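Lantibiotic dehydratase (Microbispora corallina, PDB 5EHK) probably dehydrates serine and threonine residues of a lantibiotic precursor peptide in a tRNA-dependent way during NAI-107 biosynthesis. Local coordinates at residues P100-L105 / L127-Y132; Q354-V359 / D363-V368; D951-I956 / C1037-A1042. One frame throughout, in Å; residues are numbered along the deposited sequence.

Interaction 1: P100-L105 / L127-Y132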
loop_
_atom_site.group_PDB
_atom_site.type_symbol
_atom_site.label_atom_id
_atom_site.label_comp_id
_atom_site.label_asym_id
_atom_site.label_seq_id
_atom_site.Cartn_x
_atom_site.Cartn_y
_atom_site.Cartn_z
ATOM N N PRO A 100 -1.101 0.792 46.751
ATOM C CA PRO A 100 -1.214 0.242 48.105
ATOM C C PRO A 100 -0.125 -0.785 48.385
ATOM O O PRO A 100 0.359 -0.847 49.505
ATOM C CB PRO A 100 -2.619 -0.390 48.126
ATOM C CG PRO A 100 -3.021 -0.525 46.693
ATOM C CD PRO A 100 -2.355 0.636 45.991
ATOM N N SER A 101 0.275 -1.553 47.377
ATOM C CA SER A 101 1.339 -2.539 47.551
ATOM C C SER A 101 2.661 -1.920 48.010
ATOM O O SER A 101 3.314 -2.445 48.919
ATOM C CB SER A 101 1.574 -3.331 46.260
ATOM O OG SER A 101 2.245 -2.543 45.294
ATOM N N LEU A 102 3.054 -0.809 47.389
ATOM C CA LEU A 102 4.290 -0.139 47.770
ATOM C C LEU A 102 4.117 0.471 49.145
ATOM O O LEU A 102 5.063 0.538 49.931
ATOM C CB LEU A 102 4.665 0.942 46.758
ATOM C CG LEU A 102 5.904 1.781 47.097
ATOM C CD1 LEU A 102 7.132 0.895 47.208
ATOM C CD2 LEU A 102 6.133 2.861 46.054
ATOM N N ALA A 103 2.893 0.908 49.424
ATOM C CA ALA A 103 2.565 1.517 50.701
ATOM C C ALA A 103 2.703 0.490 51.809
ATOM O O ALA A 103 3.051 0.823 52.943
ATOM C CB ALA A 103 1.164 2.103 50.676
ATOM N N GLY A 104 2.428 -0.764 51.483
ATOM C CA GLY A 104 2.558 -1.820 52.465
ATOM C C GLY A 104 4.008 -1.993 52.872
ATOM O O GLY A 104 4.332 -2.067 54.058
ATOM N N LEU A 105 4.894 -2.013 51.886
ATOM C CA LEU A 105 6.311 -2.173 52.166
ATOM C C LEU A 105 6.848 -1.028 53.035
ATOM O O LEU A 105 7.650 -1.247 53.942
ATOM C CB LEU A 105 7.095 -2.311 50.861
ATOM C CG LEU A 105 8.586 -2.601 50.982
ATOM C CD1 LEU A 105 9.041 -3.508 49.853
ATOM C CD2 LEU A 105 9.364 -1.303 50.971
ATOM N N LEU A 127 13.198 2.252 43.821
ATOM C CA LEU A 127 13.068 2.896 42.508
ATOM C C LEU A 127 11.625 3.318 42.216
ATOM O O LEU A 127 11.377 4.378 41.642
ATOM C CB LEU A 127 13.613 2.007 41.383
ATOM C CG LEU A 127 15.130 1.824 41.302
ATOM C CD1 LEU A 127 15.510 0.999 40.082
ATOM C CD2 LEU A 127 15.835 3.174 41.269
ATOM N N ALA A 128 10.680 2.471 42.602
ATOM C CA ALA A 128 9.271 2.803 42.491
ATOM C C ALA A 128 8.966 4.058 43.303
ATOM O O ALA A 128 8.303 4.977 42.821
ATOM C CB ALA A 128 8.417 1.646 42.979
ATOM N N LEU A 129 9.473 4.106 44.530
ATOM C CA LEU A 129 9.229 5.252 45.395
ATOM C C LEU A 129 9.863 6.508 44.824
ATOM O O LEU A 129 9.276 7.591 44.874
ATOM C CB LEU A 129 9.813 5.010 46.776
ATOM C CG LEU A 129 9.565 6.215 47.672
ATOM C CD1 LEU A 129 8.178 6.135 48.302
ATOM C CD2 LEU A 129 10.659 6.353 48.711
ATOM N N LEU A 130 11.044 6.341 44.238
ATOM C CA LEU A 130 11.773 7.450 43.638
ATOM C C LEU A 130 10.987 8.051 42.488
ATOM O O LEU A 130 10.997 9.260 42.300
ATOM C CB LEU A 130 13.152 6.992 43.163
ATOM C CG LEU A 130 14.075 8.042 42.548
ATOM C CD1 LEU A 130 14.325 9.174 43.520
ATOM C CD2 LEU A 130 15.383 7.392 42.115
ATOM N N ARG A 131 10.327 7.199 41.712
ATOM C CA ARG A 131 9.493 7.654 40.610
ATOM C C ARG A 131 8.375 8.526 41.143
ATOM O O ARG A 131 8.044 9.549 40.547
ATOM C CB ARG A 131 8.920 6.475 39.841
ATOM C CG ARG A 131 9.957 5.674 39.108
ATOM C CD ARG A 131 9.342 4.451 38.470
ATOM N NE ARG A 131 10.391 3.557 37.995
ATOM C CZ ARG A 131 11.032 3.725 36.842
ATOM N NH1 ARG A 131 10.715 4.746 36.044
ATOM N NH2 ARG A 131 11.983 2.870 36.481
ATOM N N TYR A 132 7.763 8.082 42.238
ATOM C CA TYR A 132 6.672 8.819 42.875
ATOM C C TYR A 132 7.119 10.137 43.545
ATOM O O TYR A 132 6.350 11.097 43.617
ATOM C CB TYR A 132 5.947 7.923 43.886
ATOM C CG TYR A 132 5.061 6.851 43.261
ATOM C CD1 TYR A 132 4.136 7.166 42.270
ATOM C CD2 TYR A 132 5.172 5.519 43.650
ATOM C CE1 TYR A 132 3.338 6.193 41.701
ATOM C CE2 TYR A 132 4.383 4.544 43.091
ATOM C CZ TYR A 132 3.466 4.885 42.117
ATOM O OH TYR A 132 2.684 3.904 41.560
#
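Leu102 sets its CG anti to the backbone N (chi1 176°), which brings its CD2 beside the ring of Tyr132, while Tyr132 turns that ring back beside its own backbone N (chi1 -73°). The two side chains run past one another head to tail, and a single methyl, Leu102 CD2, does the touching on its side. It reaches the tyrosine at the ring edge, in the ring plane, 3.7 Å from Tyr132 CD2 and almost as close to CE2, so Leu102 meets the rim of the ring and not its face. The same methyl lies 4.0 Å from Ala128 CB and 4.3 Å from Leu129 CB. This is helix-helix packing in the N-terminal family region, between two helices near in sequence whose short segments run at 115° to one another; the axes stay 11.0 Å apart, a gap bridged by one leucine entering between Ala128, Leu129 and Tyr132. The methyl also comes close to the helix backbone, with Leu102 CD2 3.9 Å from Leu129 N, an approach that fits the small side chain of Ala128 alongside. Helix 92-98 adds Val95 against Leu102 and Ala98 against Tyr132, and the ring of Phe146 meets that of Tyr132.

Interaction 2: Q354-V359 / D363-V368; sequences QSTRRV and DTPLHV
Thr356, on the last turn and a half of helix 346-359, meets Pro365 through its hydroxyl oxygen: OG1 stands 3.5 Å from Pro365 CG and 3.8 Å from Pro365 CB. The threonine torsion explains this. OG1 is held between the backbone N and the carbonyl carbon (chi1 71°), and CG2 falls anti to the carbonyl carbon, a turn that puts the oxygen beside the proline and the methyl beside Leu366. The proline ring crosses the threonine side chain at about a right angle. On the other branch, Thr356 CG2 lies 4.3 Å from Leu366 CD2. Leu366 extends its chain (chi2 178°), and its end approaches the helix more closely than its first bond would suggest; it also packs on Leu349, Leu352 and Ile353 of the same helix. The contact spans the short loop by which the chain passes from helix 346-359 into strand 366-379, in the N-terminal region. No hydrogen bond joins the two segments. The threonine hydroxyl is bonded within its own helix, to Ile353 O, so its meeting with the proline needs no donor or acceptor there and probably works by shape and apolar burial rather than by a directional bond.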
loop_
_atom_site.group_PDB
_atom_site.type_symbol
_atom_site.label_atom_id
_atom_site.label_comp_id
_atom_site.label_asym_id
_atom_site.label_seq_id
_atom_site.Cartn_x
_atom_site.Cartn_y
_atom_site.Cartn_z
ATOM N N GLN A 354 -11.846 0.704 53.159
ATOM C CA GLN A 354 -12.498 -0.529 53.604
ATOM C C GLN A 354 -14.025 -0.387 53.512
ATOM O O GLN A 354 -14.737 -1.378 53.362
ATOM C CB GLN A 354 -12.028 -0.975 55.008
ATOM C CG GLN A 354 -12.944 -0.585 56.175
ATOM C CD GLN A 354 -13.037 0.919 56.386
ATOM O OE1 GLN A 354 -12.236 1.674 55.840
ATOM N NE2 GLN A 354 -14.027 1.359 57.167
ATOM N N SER A 355 -14.519 0.846 53.594
ATOM C CA SER A 355 -15.947 1.122 53.412
ATOM C C SER A 355 -16.409 0.661 52.023
ATOM O O SER A 355 -17.376 -0.088 51.887
ATOM C CB SER A 355 -16.240 2.614 53.630
ATOM O OG SER A 355 -17.624 2.894 53.526
ATOM N N THR A 356 -15.699 1.123 50.999
ATOM C CA THR A 356 -15.905 0.659 49.639
ATOM C C THR A 356 -15.684 -0.845 49.512
ATOM O O THR A 356 -16.311 -1.495 48.686
ATOM C CB THR A 356 -14.967 1.391 48.630
ATOM O OG1 THR A 356 -13.608 0.961 48.814
ATOM C CG2 THR A 356 -15.058 2.910 48.794
ATOM N N ARG A 357 -14.773 -1.387 50.312
ATOM C CA ARG A 357 -14.477 -2.822 50.292
ATOM C C ARG A 357 -15.641 -3.645 50.831
ATOM O O ARG A 357 -15.776 -4.836 50.513
ATOM C CB ARG A 357 -13.203 -3.141 51.090
ATOM C CG ARG A 357 -11.921 -2.628 50.463
ATOM C CD ARG A 357 -10.693 -3.138 51.200
ATOM N NE ARG A 357 -10.597 -4.596 51.155
ATOM C CZ ARG A 357 -10.080 -5.288 50.141
ATOM N NH1 ARG A 357 -9.595 -4.660 49.074
ATOM N NH2 ARG A 357 -10.041 -6.615 50.191
ATOM N N ARG A 358 -16.456 -3.018 51.677
ATOM C CA ARG A 358 -17.641 -3.678 52.209
ATOM C C ARG A 358 -18.631 -3.911 51.077
ATOM O O ARG A 358 -19.148 -5.017 50.895
ATOM C CB ARG A 358 -18.270 -2.855 53.338
ATOM C CG ARG A 358 -18.024 -3.455 54.729
ATOM C CD ARG A 358 -18.459 -2.515 55.835
ATOM N NE ARG A 358 -17.494 -1.446 56.075
ATOM C CZ ARG A 358 -17.830 -0.195 56.381
ATOM N NH1 ARG A 358 -19.113 0.143 56.478
ATOM N NH2 ARG A 358 -16.882 0.719 56.581
ATOM N N VAL A 359 -18.862 -2.853 50.308
ATOM C CA VAL A 359 -19.683 -2.911 49.115
ATOM C C VAL A 359 -19.139 -3.949 48.158
ATOM O O VAL A 359 -19.873 -4.813 47.691
ATOM C CB VAL A 359 -19.659 -1.560 48.396
ATOM C CG1 VAL A 359 -20.217 -1.683 46.984
ATOM C CG2 VAL A 359 -20.418 -0.525 49.209
ATOM N N ASP A 363 -9.368 -3.307 43.687
ATOM C CA ASP A 363 -7.994 -2.808 43.731
ATOM C C ASP A 363 -7.883 -1.279 43.722
ATOM O O ASP A 363 -7.039 -0.702 44.421
ATOM C CB ASP A 363 -7.191 -3.350 42.549
ATOM C CG ASP A 363 -6.701 -4.759 42.773
ATOM O OD1 ASP A 363 -6.966 -5.314 43.864
ATOM O OD2 ASP A 363 -6.030 -5.303 41.866
ATOM N N THR A 364 -8.723 -0.629 42.921
ATOM C CA THR A 364 -8.685 0.819 42.781
ATOM C C THR A 364 -10.088 1.384 42.671
ATOM O O THR A 364 -10.537 1.689 41.578
ATOM C CB THR A 364 -7.938 1.221 41.508
ATOM O OG1 THR A 364 -8.294 0.315 40.464
ATOM C CG2 THR A 364 -6.438 1.172 41.711
ATOM N N PRO A 365 -10.789 1.521 43.803
ATOM C CA PRO A 365 -12.191 1.943 43.839
ATOM C C PRO A 365 -12.331 3.459 43.957
ATOM O O PRO A 365 -13.456 3.960 44.069
ATOM C CB PRO A 365 -12.692 1.305 45.123
ATOM C CG PRO A 365 -11.511 1.403 46.018
ATOM C CD PRO A 365 -10.302 1.162 45.146
ATOM N N LEU A 366 -11.217 4.186 43.959
ATOM C CA LEU A 366 -11.301 5.643 44.061
ATOM C C LEU A 366 -10.608 6.367 42.914
ATOM O O LEU A 366 -9.607 5.909 42.364
ATOM C CB LEU A 366 -10.704 6.155 45.386
ATOM C CG LEU A 366 -11.163 5.666 46.753
ATOM C CD1 LEU A 366 -10.320 6.367 47.789
ATOM C CD2 LEU A 366 -12.619 5.967 46.980
ATOM N N HIS A 367 -11.158 7.519 42.577
ATOM C CA HIS A 367 -10.519 8.433 41.651
ATOM C C HIS A 367 -10.396 9.794 42.326
ATOM O O HIS A 367 -11.381 10.341 42.837
ATOM C CB HIS A 367 -11.290 8.535 40.324
ATOM C CG HIS A 367 -10.681 9.506 39.359
ATOM N ND1 HIS A 367 -9.615 9.179 38.547
ATOM C CD2 HIS A 367 -10.975 10.803 39.095
ATOM C CE1 HIS A 367 -9.284 10.234 37.821
ATOM N NE2 HIS A 367 -10.094 11.233 38.132
ATOM N N VAL A 368 -9.177 10.314 42.382
ATOM C CA VAL A 368 -8.928 11.554 43.115
ATOM C C VAL A 368 -8.421 12.638 42.200
ATOM O O VAL A 368 -7.475 12.432 41.461
ATOM C CB VAL A 368 -7.909 11.358 44.274
ATOM C CG1 VAL A 368 -7.488 12.704 44.861
ATOM C CG2 VAL A 368 -8.485 10.434 45.353
#

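Interaction 3: D951-I956 / C1037-A1042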
loop_
_atom_site.group_PDB
_atom_site.type_symbol
_atom_site.label_atom_id
_atom_site.label_comp_id
_atom_site.label_asym_id
_atom_site.label_seq_id
_atom_site.Cartn_x
_atom_site.Cartn_y
_atom_site.Cartn_z
ATOM N N ASP A 951 -10.552 6.478 -31.212
ATOM C CA ASP A 951 -10.834 7.780 -30.600
ATOM C C ASP A 951 -11.707 8.627 -31.509
ATOM O O ASP A 951 -12.577 9.376 -31.050
ATOM C CB ASP A 951 -9.557 8.545 -30.266
ATOM C CG ASP A 951 -8.760 7.892 -29.164
ATOM O OD1 ASP A 951 -8.972 6.687 -28.916
ATOM O OD2 ASP A 951 -7.937 8.591 -28.526
ATOM N N GLU A 952 -11.464 8.513 -32.805
ATOM C CA GLU A 952 -12.281 9.227 -33.765
ATOM C C GLU A 952 -13.726 8.746 -33.738
ATOM O O GLU A 952 -14.634 9.545 -33.534
ATOM C CB GLU A 952 -11.684 9.133 -35.174
ATOM C CG GLU A 952 -10.591 10.174 -35.421
ATOM C CD GLU A 952 -9.718 9.849 -36.613
ATOM O OE1 GLU A 952 -9.533 8.646 -36.912
ATOM O OE2 GLU A 952 -9.239 10.800 -37.267
ATOM N N VAL A 953 -13.939 7.446 -33.901
ATOM C CA VAL A 953 -15.302 6.932 -33.950
ATOM C C VAL A 953 -16.002 7.190 -32.615
ATOM O O VAL A 953 -17.216 7.382 -32.584
ATOM C CB VAL A 953 -15.373 5.447 -34.360
ATOM C CG1 VAL A 953 -14.513 5.209 -35.603
ATOM C CG2 VAL A 953 -14.924 4.553 -33.226
ATOM N N THR A 954 -15.234 7.230 -31.521
ATOM C CA THR A 954 -15.800 7.535 -30.203
ATOM C C THR A 954 -16.213 9.001 -30.101
ATOM O O THR A 954 -17.288 9.311 -29.579
ATOM C CB THR A 954 -14.874 7.125 -29.046
ATOM O OG1 THR A 954 -14.611 5.719 -29.134
ATOM C CG2 THR A 954 -15.535 7.393 -27.684
ATOM N N ALA A 955 -15.359 9.895 -30.594
ATOM C CA ALA A 955 -15.704 11.313 -30.687
ATOM C C ALA A 955 -16.959 11.475 -31.548
ATOM O O ALA A 955 -17.916 12.145 -31.159
ATOM C CB ALA A 955 -14.557 12.086 -31.306
ATOM N N ILE A 956 -16.959 10.814 -32.698
ATOM C CA ILE A 956 -18.116 10.793 -33.560
ATOM C C ILE A 956 -19.324 10.289 -32.794
ATOM O O ILE A 956 -20.391 10.880 -32.866
ATOM C CB ILE A 956 -17.866 9.912 -34.787
ATOM C CG1 ILE A 956 -16.731 10.489 -35.625
ATOM C CG2 ILE A 956 -19.121 9.761 -35.624
ATOM C CD1 ILE A 956 -16.303 9.565 -36.748
ATOM N N CYS A 1037 -19.390 6.708 -43.754
ATOM C CA CYS A 1037 -20.790 6.339 -43.877
ATOM C C CYS A 1037 -21.108 5.148 -42.988
ATOM O O CYS A 1037 -22.130 5.130 -42.303
ATOM C CB CYS A 1037 -21.131 6.031 -45.336
ATOM S SG CYS A 1037 -21.490 7.517 -46.272
ATOM N N GLN A 1038 -20.222 4.154 -43.001
ATOM C CA GLN A 1038 -20.430 2.949 -42.224
ATOM C C GLN A 1038 -20.407 3.259 -40.734
ATOM O O GLN A 1038 -21.008 2.551 -39.921
ATOM C CB GLN A 1038 -19.419 1.865 -42.578
ATOM C CG GLN A 1038 -19.739 1.062 -43.825
ATOM C CD GLN A 1038 -18.712 -0.046 -44.082
ATOM O OE1 GLN A 1038 -17.496 0.189 -44.113
ATOM N NE2 GLN A 1038 -19.202 -1.268 -44.232
ATOM N N VAL A 1039 -19.701 4.319 -40.377
ATOM C CA VAL A 1039 -19.688 4.762 -39.005
ATOM C C VAL A 1039 -21.054 5.285 -38.636
ATOM O O VAL A 1039 -21.627 4.883 -37.620
ATOM C CB VAL A 1039 -18.646 5.842 -38.788
ATOM C CG1 VAL A 1039 -18.798 6.430 -37.421
ATOM C CG2 VAL A 1039 -17.257 5.243 -38.935
ATOM N N LEU A 1040 -21.607 6.149 -39.479
ATOM C CA LEU A 1040 -22.904 6.751 -39.166
ATOM C C LEU A 1040 -24.072 5.758 -39.197
ATOM O O LEU A 1040 -24.999 5.879 -38.395
ATOM C CB LEU A 1040 -23.187 7.963 -40.058
ATOM C CG LEU A 1040 -22.287 9.188 -39.864
ATOM C CD1 LEU A 1040 -22.859 10.380 -40.619
ATOM C CD2 LEU A 1040 -22.101 9.531 -38.406
ATOM N N ALA A 1041 -24.031 4.790 -40.109
ATOM C CA ALA A 1041 -25.092 3.785 -40.184
ATOM C C ALA A 1041 -25.142 2.988 -38.883
ATOM O O ALA A 1041 -26.218 2.743 -38.325
ATOM C CB ALA A 1041 -24.866 2.842 -41.352
ATOM N N ALA A 1042 -23.966 2.618 -38.385
ATOM C CA ALA A 1042 -23.875 1.806 -37.183
ATOM C C ALA A 1042 -24.432 2.520 -35.946
ATOM O O ALA A 1042 -24.708 1.880 -34.943
ATOM C CB ALA A 1042 -22.432 1.373 -36.950
#
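Val953 and Ile956 of helix 950-965 pack against Val1039 and Leu1040 of helix 1034-1042, a helix-helix contact within the largely helical part of the C-terminal family region. The two segments cross at -47°, and their axes come no nearer than 10.9 Å. Aliphatic branches bridge the interval, and the backbones approach most closely at Val953 and Val1039, with 7.0 Å between their CA atoms.

Every contact across the interface is apolar, and no hydrogen bond crosses it. Ile956 does most of the work from the first helix. Its CG2 is turned anti to the backbone N (chi1 -63° placing CG1 beside that N), and this branch meets both Val1039 and Leu1040 of the second helix. Val1039 answers with CG1, likewise anti to its own N; the two side chains cross at about a right angle, and Ile956 CD1 also touches that methyl, so the valine branch is met by two ends of the isoleucine. Leu1040 reaches in with one methyl, CD2, 4.1 Å from Ile956 CG2. The other branch of Val1039, CG2, faces Val953 CG1 at 4.3 Å, a slightly longer contact.

The polar side chains of 951-956 find partners outside the contact. Asp951 forms a salt bridge with Arg1092, while Thr954 OG1 is hydrogen-bonded to Leu950 O and Glu952 OE1 to Thr949 N, both just before the segment in the chain.

Other apolar residues continue the packing: Leu1030 touches Ile956 and Leu1040, Trp1027 reaches Leu1040, and Phe946 lies on Val1039. Among the methyl pairs of the two helices, the shortest is Ile956 CG2 to Val1039 CG1, 3.8 Å.

In the fold
Interactions 1 and 2 share the N-terminal family region, with centres about 19 Å apart and nearest atoms about 5 Å apart, yet they do not touch and hold different elements: two helices in one, a helix and the strand that follows it in the other. Interaction 3 sits in the C-terminal region, its centre about 86 Å from that of interaction 1, on the other side of the chain's centre. Interactions 2 and 3 are buried, whereas interaction 1 is partly buried. Interaction 3 is wholly aliphatic, interaction 1 adds a tyrosine edge, and interaction 2 sets a hydroxyl oxygen against CB and CG of a proline ring.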